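Side-chain contacts in putative sarcosine dimethylglycine methyltransferase (Galdieria sulphuraria, PDB 2O57), which probably transfers methyl groups from S-adenosylmethionine to sarcosine and dimethylglycine: residues A[112-115]-A[116-119]; A[166-169]-A[170-173]; A[244-247]-A[248-252]; A[254-257]-A[258-262]; A[272-275]-A[276-279]. All coordinates share one frame; numbering follows the deposited sequence.

How the contacts relate
Contacts 1 and 2 belong to the Rossmann-like methyltransferase domain: contact 1 turns the chain from strand 107-112 into helix 115-128 and contact 2 is one helix flanking the same sheet, their centres about 21 Å apart. Contact 1 reaches Gly92 of the glycine-rich turn, which in this family usually borders the S-adenosylmethionine pocket. Contacts 3, 4 and 5 lie in the mainly helical part of the chain. Contact 3 touches both others, which do not meet each other: Leu249 CD1 lies 3.9 Å from Ile256 CD1 of contact 4, and Lys246 CA 3.6 Å from Leu272 CD1 of contact 5. Contacts 2 and 4, about 37 Å apart between centres, sit on opposite sides of the chain's centre.

Contact 1: residues A[112-115]-A[116-119]; sequences NIAP and VQNK
Asn112 and Gln117 set their amides almost in one plane, 11° apart, although the two side chains cross at about a right angle. Asn112 ND2 points its N-H at a lone pair of Gln117 OE1, 2.9 Å away and nearly straight at 176°. The same nitrogen also reaches Asn118 OD1 at 3.2 Å, on a more bent path and from above that carbonyl's plane, because the amides of Asn112 and Asn118 are turned steeply against each other. Asn118 answers with its other end: ND2 donates to the backbone Asn112 O at 3.0 Å. With CG anti to its own carbonyl carbon (chi1 -67°), Asn118 folds back past the start of the helix to face the strand end. Ala114, at the N-cap position, accepts from Asn118 N through its O, and its small CB lies 3.7 Å from Gln117 OE1. Because Asn112 OD1 takes a bond from Gly92 N, both ends of this buried amide are engaged and its flip is fixed. Asparagine and glutamine suit these places since each carries a donor and an acceptor: the strand end, glycine-rich turn and helix start are joined by neutral amides, without buried charge.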
loop_
_atom_site.group_PDB
_atom_site.type_symbol
_atom_site.label_atom_id
_atom_site.label_comp_id
_atom_site.label_asym_id
_atom_site.label_seq_id
_atom_site.Cartn_x
_atom_site.Cartn_y
_atom_site.Cartn_z
ATOM N N ASN A 112 -15.955 21.040 -0.451
ATOM C CA ASN A 112 -16.988 20.028 -0.492
ATOM C C ASN A 112 -18.202 20.593 -1.232
ATOM O O ASN A 112 -18.516 21.785 -1.076
ATOM C CB ASN A 112 -17.349 19.652 0.949
ATOM C CG ASN A 112 -18.077 18.337 1.070
ATOM O OD1 ASN A 112 -17.574 17.288 0.649
ATOM N ND2 ASN A 112 -19.225 18.356 1.744
ATOM N N ILE A 113 -18.871 19.733 -1.996
ATOM C CA ILE A 113 -19.987 20.141 -2.843
ATOM C C ILE A 113 -21.328 20.146 -2.110
ATOM O O ILE A 113 -22.271 20.719 -2.607
ATOM C CB ILE A 113 -20.075 19.281 -4.167
ATOM C CG1 ILE A 113 -20.860 19.999 -5.271
ATOM C CG2 ILE A 113 -20.639 17.866 -3.910
ATOM C CD1 ILE A 113 -20.162 21.252 -5.885
ATOM N N ALA A 114 -21.414 19.506 -0.949
ATOM C CA ALA A 114 -22.699 19.341 -0.275
ATOM C C ALA A 114 -22.861 20.407 0.801
ATOM O O ALA A 114 -22.193 20.361 1.832
ATOM C CB ALA A 114 -22.814 17.926 0.292
ATOM N N PRO A 115 -23.728 21.410 0.549
ATOM C CA PRO A 115 -23.798 22.530 1.490
ATOM C C PRO A 115 -24.300 22.189 2.907
ATOM O O PRO A 115 -23.897 22.851 3.840
ATOM C CB PRO A 115 -24.717 23.554 0.781
ATOM C CG PRO A 115 -25.406 22.847 -0.279
ATOM C CD PRO A 115 -24.619 21.599 -0.622
ATOM N N VAL A 116 -25.116 21.155 3.083
ATOM C CA VAL A 116 -25.595 20.793 4.440
ATOM C C VAL A 116 -24.423 20.149 5.196
ATOM O O VAL A 116 -24.208 20.457 6.369
ATOM C CB VAL A 116 -26.830 19.847 4.401
ATOM C CG1 VAL A 116 -27.112 19.242 5.773
ATOM C CG2 VAL A 116 -28.096 20.591 3.798
ATOM N N GLN A 117 -23.649 19.299 4.510
ATOM C CA GLN A 117 -22.400 18.789 5.083
ATOM C C GLN A 117 -21.445 19.917 5.492
ATOM O O GLN A 117 -20.861 19.859 6.552
ATOM C CB GLN A 117 -21.649 17.825 4.127
ATOM C CG GLN A 117 -22.356 16.441 3.894
ATOM C CD GLN A 117 -21.487 15.492 3.069
ATOM O OE1 GLN A 117 -20.570 15.919 2.369
ATOM N NE2 GLN A 117 -21.768 14.205 3.159
ATOM N N ASN A 118 -21.257 20.905 4.623
ATOM C CA ASN A 118 -20.393 22.040 4.943
ATOM C C ASN A 118 -20.860 22.808 6.160
ATOM O O ASN A 118 -20.049 23.214 7.005
ATOM C CB ASN A 118 -20.320 22.999 3.761
ATOM C CG ASN A 118 -19.612 22.388 2.574
ATOM O OD1 ASN A 118 -18.899 21.375 2.718
ATOM N ND2 ASN A 118 -19.822 22.972 1.381
ATOM N N LYS A 119 -22.164 23.024 6.254
ATOM C CA LYS A 119 -22.676 23.737 7.419
ATOM C C LYS A 119 -22.439 22.944 8.713
ATOM O O LYS A 119 -22.002 23.520 9.732
ATOM C CB LYS A 119 -24.142 24.113 7.240
ATOM C CG LYS A 119 -24.381 25.125 6.108
ATOM C CD LYS A 119 -23.679 26.498 6.366
ATOM C CE LYS A 119 -24.412 27.668 5.702
ATOM N NZ LYS A 119 -24.306 27.784 4.192
#

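Contact 2: residues A[166-169]-A[170-173]; sequences KLKV and FQEC
The Phe170 ring meets Lys166 at its edge, where CD2 lies 3.3 Å from Lys166 O near the ring plane. Tyr217 and Phe160 also pack edge-to-face with this buried ring, and Met183 of strand 181-190 touches it, so an aromatic suits the inward side of the helix. The flat amide of Gln171 lies one turn on from Leu167, with NE2 4.0 Å from Leu167 CG, while its OE1 comes 3.5 Å from Lys168 CD. Were Gln171 replaced by an alanine, Leu167 would probably lose the amide that lies against it, and a gap would open beside Lys168 CD. Lys168 bends at chi2 (56°), which swings its chain round toward the next turn; NZ then forms a long salt bridge with Glu172 OE2 at 3.7 Å. Two modelled waters lie by Lys168 NZ, one beside Glu172 OE2 and one beside Gln171 OE1, though their short distances to these oxygens leave the details doubtful. Glu172 has its stronger partner in Arg175. Val169 and Cys173 complete the buried side, CG1 to SG 4.3 Å. Helix 166-176 links parallel neighbours 151-157 and 181-190, the beta-alpha-beta crossover of a Rossmann-like methyltransferase.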
loop_
_atom_site.group_PDB
_atom_site.type_symbol
_atom_site.label_atom_id
_atom_site.label_comp_id
_atom_site.label_asym_id
_atom_site.label_seq_id
_atom_site.Cartn_x
_atom_site.Cartn_y
_atom_site.Cartn_z
ATOM N N LYS A 166 -11.578 13.590 -14.871
ATOM C CA LYS A 166 -10.410 13.258 -14.039
ATOM C C LYS A 166 -9.166 14.046 -14.427
ATOM O O LYS A 166 -8.387 14.402 -13.547
ATOM C CB LYS A 166 -10.115 11.749 -14.054
ATOM C CG LYS A 166 -11.271 10.816 -13.625
ATOM C CD LYS A 166 -11.378 10.628 -12.127
ATOM C CE LYS A 166 -12.277 9.420 -11.774
ATOM N NZ LYS A 166 -13.693 9.661 -12.154
ATOM N N LEU A 167 -8.961 14.314 -15.724
ATOM C CA LEU A 167 -7.814 15.135 -16.127
ATOM C C LEU A 167 -7.904 16.525 -15.475
ATOM O O LEU A 167 -6.940 17.023 -14.942
ATOM C CB LEU A 167 -7.657 15.266 -17.654
ATOM C CG LEU A 167 -6.488 16.163 -18.139
ATOM C CD1 LEU A 167 -5.113 15.716 -17.570
ATOM C CD2 LEU A 167 -6.430 16.392 -19.692
ATOM N N LYS A 168 -9.054 17.175 -15.572
ATOM C CA LYS A 168 -9.215 18.489 -14.944
ATOM C C LYS A 168 -8.989 18.481 -13.414
ATOM O O LYS A 168 -8.350 19.396 -12.890
ATOM C CB LYS A 168 -10.577 19.095 -15.322
ATOM C CG LYS A 168 -10.793 20.528 -14.847
ATOM C CD LYS A 168 -9.699 21.483 -15.342
ATOM C CE LYS A 168 -10.084 22.918 -14.951
ATOM N NZ LYS A 168 -9.003 23.853 -15.304
ATOM N N VAL A 169 -9.469 17.430 -12.729
ATOM C CA VAL A 169 -9.191 17.194 -11.289
ATOM C C VAL A 169 -7.688 17.221 -11.022
ATOM O O VAL A 169 -7.205 17.995 -10.201
ATOM C CB VAL A 169 -9.777 15.840 -10.794
ATOM C CG1 VAL A 169 -9.444 15.592 -9.303
ATOM C CG2 VAL A 169 -11.300 15.807 -11.023
ATOM N N PHE A 170 -6.948 16.404 -11.745
ATOM C CA PHE A 170 -5.502 16.364 -11.544
ATOM C C PHE A 170 -4.814 17.681 -11.949
ATOM O O PHE A 170 -3.858 18.073 -11.315
ATOM C CB PHE A 170 -4.880 15.134 -12.244
ATOM C CG PHE A 170 -5.014 13.865 -11.441
ATOM C CD1 PHE A 170 -4.106 13.576 -10.392
ATOM C CD2 PHE A 170 -6.015 12.949 -11.739
ATOM C CE1 PHE A 170 -4.251 12.411 -9.623
ATOM C CE2 PHE A 170 -6.153 11.770 -11.016
ATOM C CZ PHE A 170 -5.274 11.493 -9.939
ATOM N N GLN A 171 -5.328 18.384 -12.968
ATOM C CA GLN A 171 -4.749 19.683 -13.348
ATOM C C GLN A 171 -4.915 20.701 -12.187
ATOM O O GLN A 171 -4.011 21.502 -11.911
ATOM C CB GLN A 171 -5.395 20.229 -14.638
ATOM C CG GLN A 171 -4.908 19.514 -15.908
ATOM C CD GLN A 171 -5.667 19.923 -17.140
ATOM O OE1 GLN A 171 -6.829 20.310 -17.062
ATOM N NE2 GLN A 171 -5.020 19.835 -18.292
ATOM N N GLU A 172 -6.105 20.723 -11.594
ATOM C CA GLU A 172 -6.391 21.605 -10.459
ATOM C C GLU A 172 -5.553 21.234 -9.246
ATOM O O GLU A 172 -5.052 22.112 -8.566
ATOM C CB GLU A 172 -7.882 21.596 -10.092
ATOM C CG GLU A 172 -8.767 22.389 -11.078
ATOM C CD GLU A 172 -8.417 23.856 -11.007
ATOM O OE1 GLU A 172 -8.904 24.546 -10.087
ATOM O OE2 GLU A 172 -7.632 24.324 -11.846
ATOM N N CYS A 173 -5.426 19.929 -8.971
ATOM C CA CYS A 173 -4.576 19.477 -7.851
ATOM C C CYS A 173 -3.140 19.996 -8.014
ATOM O O CYS A 173 -2.563 20.560 -7.062
ATOM C CB CYS A 173 -4.600 17.959 -7.675
ATOM S SG CYS A 173 -6.200 17.308 -7.044
HETATM O O HOH W 1 -6.389 23.905 -13.956
HETATM O O HOH W 2 -7.086 22.707 -16.689
#

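Contact 3: residues A[244-247]-A[248-252]; sequences KVKA and ELIKR
Leu249 N donates to Val245 O at 2.9 Å, one of four backbone bonds that run regularly across the segments, from Glu248 to Lys251. Lys246 and Ile250 lie side by side and point the same way. Bends at chi3 and chi4 of Lys246 bring its NZ 4.0 Å from Ile250 CD1, while the carbons of the lysine pack on Leu272 and Glu273 of helix 262-280, a use to which its long aliphatic chain is suited. Ile250 CG1 also rests 3.5 Å from Lys246 O.

Within 248-252, Glu248 OE2 is gripped by two nitrogens of Arg252, one turn further along. The main bond comes from Arg252 NE, 2.7 Å from Glu248 OE2 with an N-H angle of 160°; a weak second one comes from Arg252 NH2 at 3.3 Å. The carboxylate carbon lies at the edge of the guanidinium, in its plane, and NE meets OE2 on the anti side, somewhat out of the carboxylate plane. Glu248 reaches this position because CG stands anti to its backbone N (chi1 -168°) and the chain then bends at chi2. The opposed charges make a helical i to i+4 salt bridge. Arg252 N still donates to Glu248 O at 3.0 Å, even though Arg252 is the first residue to leave helical backbone angles. Its NH1 pairs with Glu255, so one guanidinium bridges Glu248 on the helix and an acid beyond its end.

Helix 235-251 packs on several others. Val245 and Leu249 meet Met268 of helix 262-280, Val245 also touches Ile59 of helix 59-76, and Glu248 lies against Phe35 and Val39 of helix 27-40.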
loop_
_atom_site.group_PDB
_atom_site.type_symbol
_atom_site.label_atom_id
_atom_site.label_comp_id
_atom_site.label_asym_id
_atom_site.label_seq_id
_atom_site.Cartn_x
_atom_site.Cartn_y
_atom_site.Cartn_z
ATOM N N LYS A 244 -19.270 -5.401 5.277
ATOM C CA LYS A 244 -19.647 -4.892 6.605
ATOM C C LYS A 244 -20.703 -3.773 6.526
ATOM O O LYS A 244 -21.640 -3.724 7.342
ATOM C CB LYS A 244 -18.415 -4.356 7.339
ATOM C CG LYS A 244 -17.314 -5.426 7.602
ATOM C CD LYS A 244 -17.679 -6.336 8.718
ATOM C CE LYS A 244 -17.649 -5.598 10.032
ATOM N NZ LYS A 244 -17.994 -6.476 11.160
ATOM N N VAL A 245 -20.560 -2.873 5.562
ATOM C CA VAL A 245 -21.575 -1.826 5.404
ATOM C C VAL A 245 -22.945 -2.441 5.058
ATOM O O VAL A 245 -24.001 -2.010 5.618
ATOM C CB VAL A 245 -21.157 -0.776 4.359
ATOM C CG1 VAL A 245 -22.331 0.184 4.121
ATOM C CG2 VAL A 245 -19.920 0.019 4.849
ATOM N N LYS A 246 -22.959 -3.454 4.186
ATOM C CA LYS A 246 -24.216 -4.130 3.859
ATOM C C LYS A 246 -24.849 -4.785 5.077
ATOM O O LYS A 246 -26.079 -4.752 5.231
ATOM C CB LYS A 246 -24.027 -5.157 2.735
ATOM C CG LYS A 246 -25.359 -5.715 2.198
ATOM C CD LYS A 246 -25.171 -6.618 0.938
ATOM C CE LYS A 246 -24.514 -7.885 1.347
ATOM N NZ LYS A 246 -25.558 -8.799 1.964
ATOM N N ALA A 247 -24.019 -5.408 5.921
ATOM C CA ALA A 247 -24.505 -6.032 7.153
ATOM C C ALA A 247 -25.135 -4.967 8.072
ATOM O O ALA A 247 -26.179 -5.194 8.658
ATOM C CB ALA A 247 -23.327 -6.754 7.880
ATOM N N GLU A 248 -24.469 -3.826 8.222
ATOM C CA GLU A 248 -25.016 -2.721 9.036
ATOM C C GLU A 248 -26.324 -2.148 8.470
ATOM O O GLU A 248 -27.256 -1.830 9.232
ATOM C CB GLU A 248 -23.981 -1.589 9.212
ATOM C CG GLU A 248 -24.419 -0.576 10.287
ATOM C CD GLU A 248 -24.343 -1.140 11.715
ATOM O OE1 GLU A 248 -23.726 -2.214 11.954
ATOM O OE2 GLU A 248 -24.940 -0.525 12.607
ATOM N N LEU A 249 -26.418 -2.064 7.153
ATOM C CA LEU A 249 -27.642 -1.565 6.510
ATOM C C LEU A 249 -28.825 -2.533 6.838
ATOM O O LEU A 249 -29.961 -2.110 7.117
ATOM C CB LEU A 249 -27.415 -1.442 5.001
ATOM C CG LEU A 249 -28.629 -1.151 4.090
ATOM C CD1 LEU A 249 -29.231 0.210 4.503
ATOM C CD2 LEU A 249 -28.261 -1.118 2.620
ATOM N N ILE A 250 -28.546 -3.829 6.788
ATOM C CA ILE A 250 -29.575 -4.844 7.104
ATOM C C ILE A 250 -29.943 -4.743 8.589
ATOM O O ILE A 250 -31.135 -4.730 8.955
ATOM C CB ILE A 250 -29.097 -6.262 6.679
ATOM C CG1 ILE A 250 -29.141 -6.357 5.146
ATOM C CG2 ILE A 250 -29.959 -7.361 7.357
ATOM C CD1 ILE A 250 -28.365 -7.589 4.557
ATOM N N LYS A 251 -28.929 -4.623 9.434
ATOM C CA LYS A 251 -29.148 -4.500 10.877
ATOM C C LYS A 251 -30.097 -3.339 11.221
ATOM O O LYS A 251 -30.977 -3.473 12.095
ATOM C CB LYS A 251 -27.823 -4.279 11.587
ATOM C CG LYS A 251 -27.962 -4.066 13.081
ATOM C CD LYS A 251 -26.656 -4.280 13.849
ATOM C CE LYS A 251 -26.928 -4.105 15.358
ATOM N NZ LYS A 251 -25.682 -3.700 16.115
ATOM N N ARG A 252 -29.884 -2.198 10.562
ATOM C CA ARG A 252 -30.598 -0.958 10.898
ATOM C C ARG A 252 -31.842 -0.678 10.070
ATOM O O ARG A 252 -32.393 0.418 10.150
ATOM C CB ARG A 252 -29.649 0.217 10.704
ATOM C CG ARG A 252 -28.311 0.074 11.420
ATOM C CD ARG A 252 -28.443 0.627 12.789
ATOM N NE ARG A 252 -27.159 0.783 13.424
ATOM C CZ ARG A 252 -26.983 1.364 14.596
ATOM N NH1 ARG A 252 -28.030 1.855 15.266
ATOM N NH2 ARG A 252 -25.758 1.453 15.094
#

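Contact 4: residues A[254-257]-A[258-262]; sequences SEIA and SFCSP
Glu255 begins the contact through its carbonyl: water 3 donates to Glu255 O at 2.8 Å and accepts from Ser258 N at 3.0 Å, linking the short, weakly bonded helix to the turn that follows. Its carboxylate points elsewhere, to His38 and Arg252. Ile256 makes both apolar side-chain contacts, with Phe259 and Cys260. Ile256 O accepts two backbone bonds, from Cys260 N at 2.7 Å, nearly along the C=O axis, and from Phe259 N at 3.0 Å, from above the carbonyl plane. The same oxygen sits over the centre of one face of the Phe259 ring, 3.7 Å from its plane. Phe259 CG lies between its own N and carbonyl carbon (chi1 59°), which folds the ring back over the preceding turn; CZ then reaches Ile256 CB at 3.8 Å, the two side chains crossing at about a right angle. Without the ring, as with an alanine here, Ile256 O would probably lose the face that lies against it and Ile256 CB its packing partner. Ile256 CD1 reaches the small CB of Cys260 at 3.9 Å. Ala257 makes a CA-H...O contact with Cys260 O. This loop leads from helix 253-256 to helix 262-280, at whose start Ser261 OG caps Phe264 N, while Ile256 and Cys260 both pack on Phe35 of helix 27-40.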
loop_
_atom_site.group_PDB
_atom_site.type_symbol
_atom_site.label_atom_id
_atom_site.label_comp_id
_atom_site.label_asym_id
_atom_site.label_seq_id
_atom_site.Cartn_x
_atom_site.Cartn_y
_atom_site.Cartn_z
ATOM N N SER A 254 -35.210 -1.393 9.898
ATOM C CA SER A 254 -36.479 -0.850 10.396
ATOM C C SER A 254 -36.265 0.512 11.098
ATOM O O SER A 254 -37.056 1.436 10.931
ATOM C CB SER A 254 -37.187 -1.878 11.287
ATOM O OG SER A 254 -36.372 -2.168 12.390
ATOM N N GLU A 255 -35.148 0.634 11.822
ATOM C CA GLU A 255 -34.770 1.839 12.548
ATOM C C GLU A 255 -34.644 3.090 11.633
ATOM O O GLU A 255 -34.947 4.211 12.033
ATOM C CB GLU A 255 -33.457 1.500 13.245
ATOM C CG GLU A 255 -32.777 2.555 14.054
ATOM C CD GLU A 255 -31.430 2.054 14.555
ATOM O OE1 GLU A 255 -31.372 0.893 15.007
ATOM O OE2 GLU A 255 -30.434 2.804 14.496
ATOM N N ILE A 256 -34.242 2.887 10.387
ATOM C CA ILE A 256 -33.968 3.995 9.459
ATOM C C ILE A 256 -35.054 4.170 8.384
ATOM O O ILE A 256 -34.986 5.103 7.553
ATOM C CB ILE A 256 -32.600 3.766 8.743
ATOM C CG1 ILE A 256 -32.679 2.516 7.834
ATOM C CG2 ILE A 256 -31.451 3.681 9.768
ATOM C CD1 ILE A 256 -31.400 2.229 7.066
ATOM N N ALA A 257 -36.062 3.304 8.403
ATOM C CA ALA A 257 -36.979 3.159 7.241
ATOM C C ALA A 257 -37.847 4.396 6.977
ATOM O O ALA A 257 -38.390 4.569 5.861
ATOM C CB ALA A 257 -37.858 1.974 7.410
ATOM N N SER A 258 -38.000 5.250 7.988
ATOM C CA SER A 258 -38.746 6.509 7.763
ATOM C C SER A 258 -37.976 7.508 6.867
ATOM O O SER A 258 -38.599 8.303 6.149
ATOM C CB SER A 258 -39.166 7.191 9.093
ATOM O OG SER A 258 -38.024 7.638 9.825
ATOM N N PHE A 259 -36.644 7.489 6.923
ATOM C CA PHE A 259 -35.838 8.480 6.197
ATOM C C PHE A 259 -34.885 7.864 5.185
ATOM O O PHE A 259 -34.353 8.580 4.350
ATOM C CB PHE A 259 -35.096 9.412 7.158
ATOM C CG PHE A 259 -34.155 8.693 8.113
ATOM C CD1 PHE A 259 -32.876 8.334 7.719
ATOM C CD2 PHE A 259 -34.560 8.414 9.429
ATOM C CE1 PHE A 259 -32.004 7.693 8.611
ATOM C CE2 PHE A 259 -33.677 7.771 10.331
ATOM C CZ PHE A 259 -32.430 7.416 9.914
ATOM N N CYS A 260 -34.642 6.548 5.293
ATOM C CA CYS A 260 -33.975 5.767 4.228
ATOM C C CYS A 260 -35.003 4.717 3.794
ATOM O O CYS A 260 -35.128 3.663 4.422
ATOM C CB CYS A 260 -32.694 5.094 4.755
ATOM S SG CYS A 260 -31.351 6.219 5.217
ATOM N N SER A 261 -35.774 5.028 2.750
ATOM C CA SER A 261 -36.985 4.264 2.444
ATOM C C SER A 261 -36.675 2.780 2.136
ATOM O O SER A 261 -35.507 2.461 1.833
ATOM C CB SER A 261 -37.681 4.891 1.260
ATOM O OG SER A 261 -36.981 4.589 0.092
ATOM N N PRO A 262 -37.686 1.876 2.254
ATOM C CA PRO A 262 -37.470 0.501 1.788
ATOM C C PRO A 262 -36.921 0.398 0.363
ATOM O O PRO A 262 -36.013 -0.409 0.126
ATOM C CB PRO A 262 -38.856 -0.164 1.942
ATOM C CG PRO A 262 -39.461 0.573 3.081
ATOM C CD PRO A 262 -39.003 2.016 2.893
HETATM O O HOH W 3 -37.090 5.540 10.842
#

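Contact 5: residues A[272-275]-A[276-279]; sequences LEHW and IEGG
Glu277 lays its side chain back along the helix over Glu273: CG anti to the carbonyl carbon (chi1 -74°) brings that atom 3.2 Å from Glu273 O. Backbone hydrogen bonds form the first group. Glu277 N donates to Glu273 O at 2.8 Å, Ile276 N to Leu272 O at 3.0 Å, and Gly278 and Gly279 follow the same i to i+4 pattern. Gly278, which is buried, also shares a backbone bond with Leu284 of strand 284-293. Ile276 rests its side chain on the backbone one turn back, CG1 lying 3.4 Å from Leu272 O.

Polar and charged side chains form the second. Water 4 donates both to Glu273 O and to Glu277 OE2, at 3.2 and 3.1 Å, binding the acid to the backbone one turn back. The two carboxylates stay apart, Glu273 OE1 lying 5.0 Å from Glu277 OE2, and Glu273 packs beside Lys246. His274 is only a neighbour: ND1 lies 4.0 Å from Glu277 OE1, with ring and carboxylate planes 79° apart.

Apolar packing is the third. Ile276 sets its CD1 against the carbons of Lys246. Leu272 faces Tyr242 and Lys246, and Trp275 stacks its ring on Tyr242, broad enough also to touch Ile202, Leu161 and Met211.

The chemistry implies a two-sided helix: hydrocarbon and aromatic surface for the core, and on the outer side two acids of like charge, where Lys246 beside Glu273 would probably soften its charge and water 4 solvates Glu277.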
loop_
_atom_site.group_PDB
_atom_site.type_symbol
_atom_site.label_atom_id
_atom_site.label_comp_id
_atom_site.label_asym_id
_atom_site.label_seq_id
_atom_site.Cartn_x
_atom_site.Cartn_y
_atom_site.Cartn_z
ATOM N N LEU A 272 -24.108 -2.172 -3.144
ATOM C CA LEU A 272 -23.099 -2.789 -2.268
ATOM C C LEU A 272 -22.689 -4.159 -2.804
ATOM O O LEU A 272 -21.491 -4.450 -2.914
ATOM C CB LEU A 272 -23.585 -2.882 -0.818
ATOM C CG LEU A 272 -23.780 -1.494 -0.121
ATOM C CD1 LEU A 272 -24.498 -1.664 1.209
ATOM C CD2 LEU A 272 -22.458 -0.737 0.038
ATOM N N GLU A 273 -23.670 -4.974 -3.160
ATOM C CA GLU A 273 -23.399 -6.309 -3.696
ATOM C C GLU A 273 -22.496 -6.248 -4.941
ATOM O O GLU A 273 -21.652 -7.125 -5.141
ATOM C CB GLU A 273 -24.712 -7.020 -4.026
ATOM C CG GLU A 273 -25.448 -7.519 -2.783
ATOM C CD GLU A 273 -26.926 -7.842 -3.043
ATOM O OE1 GLU A 273 -27.401 -7.691 -4.194
ATOM O OE2 GLU A 273 -27.631 -8.217 -2.078
ATOM N N HIS A 274 -22.691 -5.221 -5.775
ATOM C CA HIS A 274 -21.886 -5.048 -7.000
ATOM C C HIS A 274 -20.426 -4.772 -6.662
ATOM O O HIS A 274 -19.532 -5.293 -7.329
ATOM C CB HIS A 274 -22.415 -3.908 -7.880
ATOM C CG HIS A 274 -23.647 -4.254 -8.652
ATOM N ND1 HIS A 274 -23.828 -5.483 -9.259
ATOM C CD2 HIS A 274 -24.753 -3.522 -8.947
ATOM C CE1 HIS A 274 -25.011 -5.504 -9.852
ATOM N NE2 HIS A 274 -25.587 -4.326 -9.682
ATOM N N TRP A 275 -20.171 -3.936 -5.652
ATOM C CA TRP A 275 -18.803 -3.680 -5.234
ATOM C C TRP A 275 -18.169 -4.956 -4.708
ATOM O O TRP A 275 -17.042 -5.254 -5.040
ATOM C CB TRP A 275 -18.720 -2.605 -4.139
ATOM C CG TRP A 275 -18.840 -1.207 -4.685
ATOM C CD1 TRP A 275 -19.899 -0.370 -4.534
ATOM C CD2 TRP A 275 -17.858 -0.486 -5.446
ATOM N NE1 TRP A 275 -19.644 0.835 -5.146
ATOM C CE2 TRP A 275 -18.409 0.786 -5.735
ATOM C CE3 TRP A 275 -16.569 -0.793 -5.917
ATOM C CZ2 TRP A 275 -17.722 1.756 -6.474
ATOM C CZ3 TRP A 275 -15.873 0.180 -6.668
ATOM C CH2 TRP A 275 -16.456 1.441 -6.920
ATOM N N ILE A 276 -18.901 -5.685 -3.869
ATOM C CA ILE A 276 -18.383 -6.923 -3.245
ATOM C C ILE A 276 -18.056 -7.943 -4.349
ATOM O O ILE A 276 -16.937 -8.489 -4.399
ATOM C CB ILE A 276 -19.424 -7.514 -2.235
ATOM C CG1 ILE A 276 -19.622 -6.574 -1.030
ATOM C CG2 ILE A 276 -19.017 -8.949 -1.770
ATOM C CD1 ILE A 276 -20.955 -6.826 -0.250
ATOM N N GLU A 277 -19.033 -8.196 -5.218
ATOM C CA GLU A 277 -18.872 -9.140 -6.324
ATOM C C GLU A 277 -17.693 -8.757 -7.213
ATOM O O GLU A 277 -16.901 -9.609 -7.526
ATOM C CB GLU A 277 -20.168 -9.263 -7.158
ATOM C CG GLU A 277 -21.251 -10.058 -6.446
ATOM C CD GLU A 277 -22.702 -9.802 -6.959
ATOM O OE1 GLU A 277 -22.893 -9.124 -8.017
ATOM O OE2 GLU A 277 -23.653 -10.281 -6.267
ATOM N N GLY A 278 -17.574 -7.475 -7.590
ATOM C CA GLY A 278 -16.465 -6.992 -8.420
ATOM C C GLY A 278 -15.092 -7.164 -7.755
ATOM O O GLY A 278 -14.111 -7.493 -8.420
ATOM N N GLY A 279 -15.051 -6.957 -6.442
ATOM C CA GLY A 279 -13.871 -7.193 -5.637
ATOM C C GLY A 279 -13.463 -8.638 -5.671
ATOM O O GLY A 279 -12.296 -8.949 -5.938
HETATM O O HOH W 4 -22.252 -9.866 -3.530
#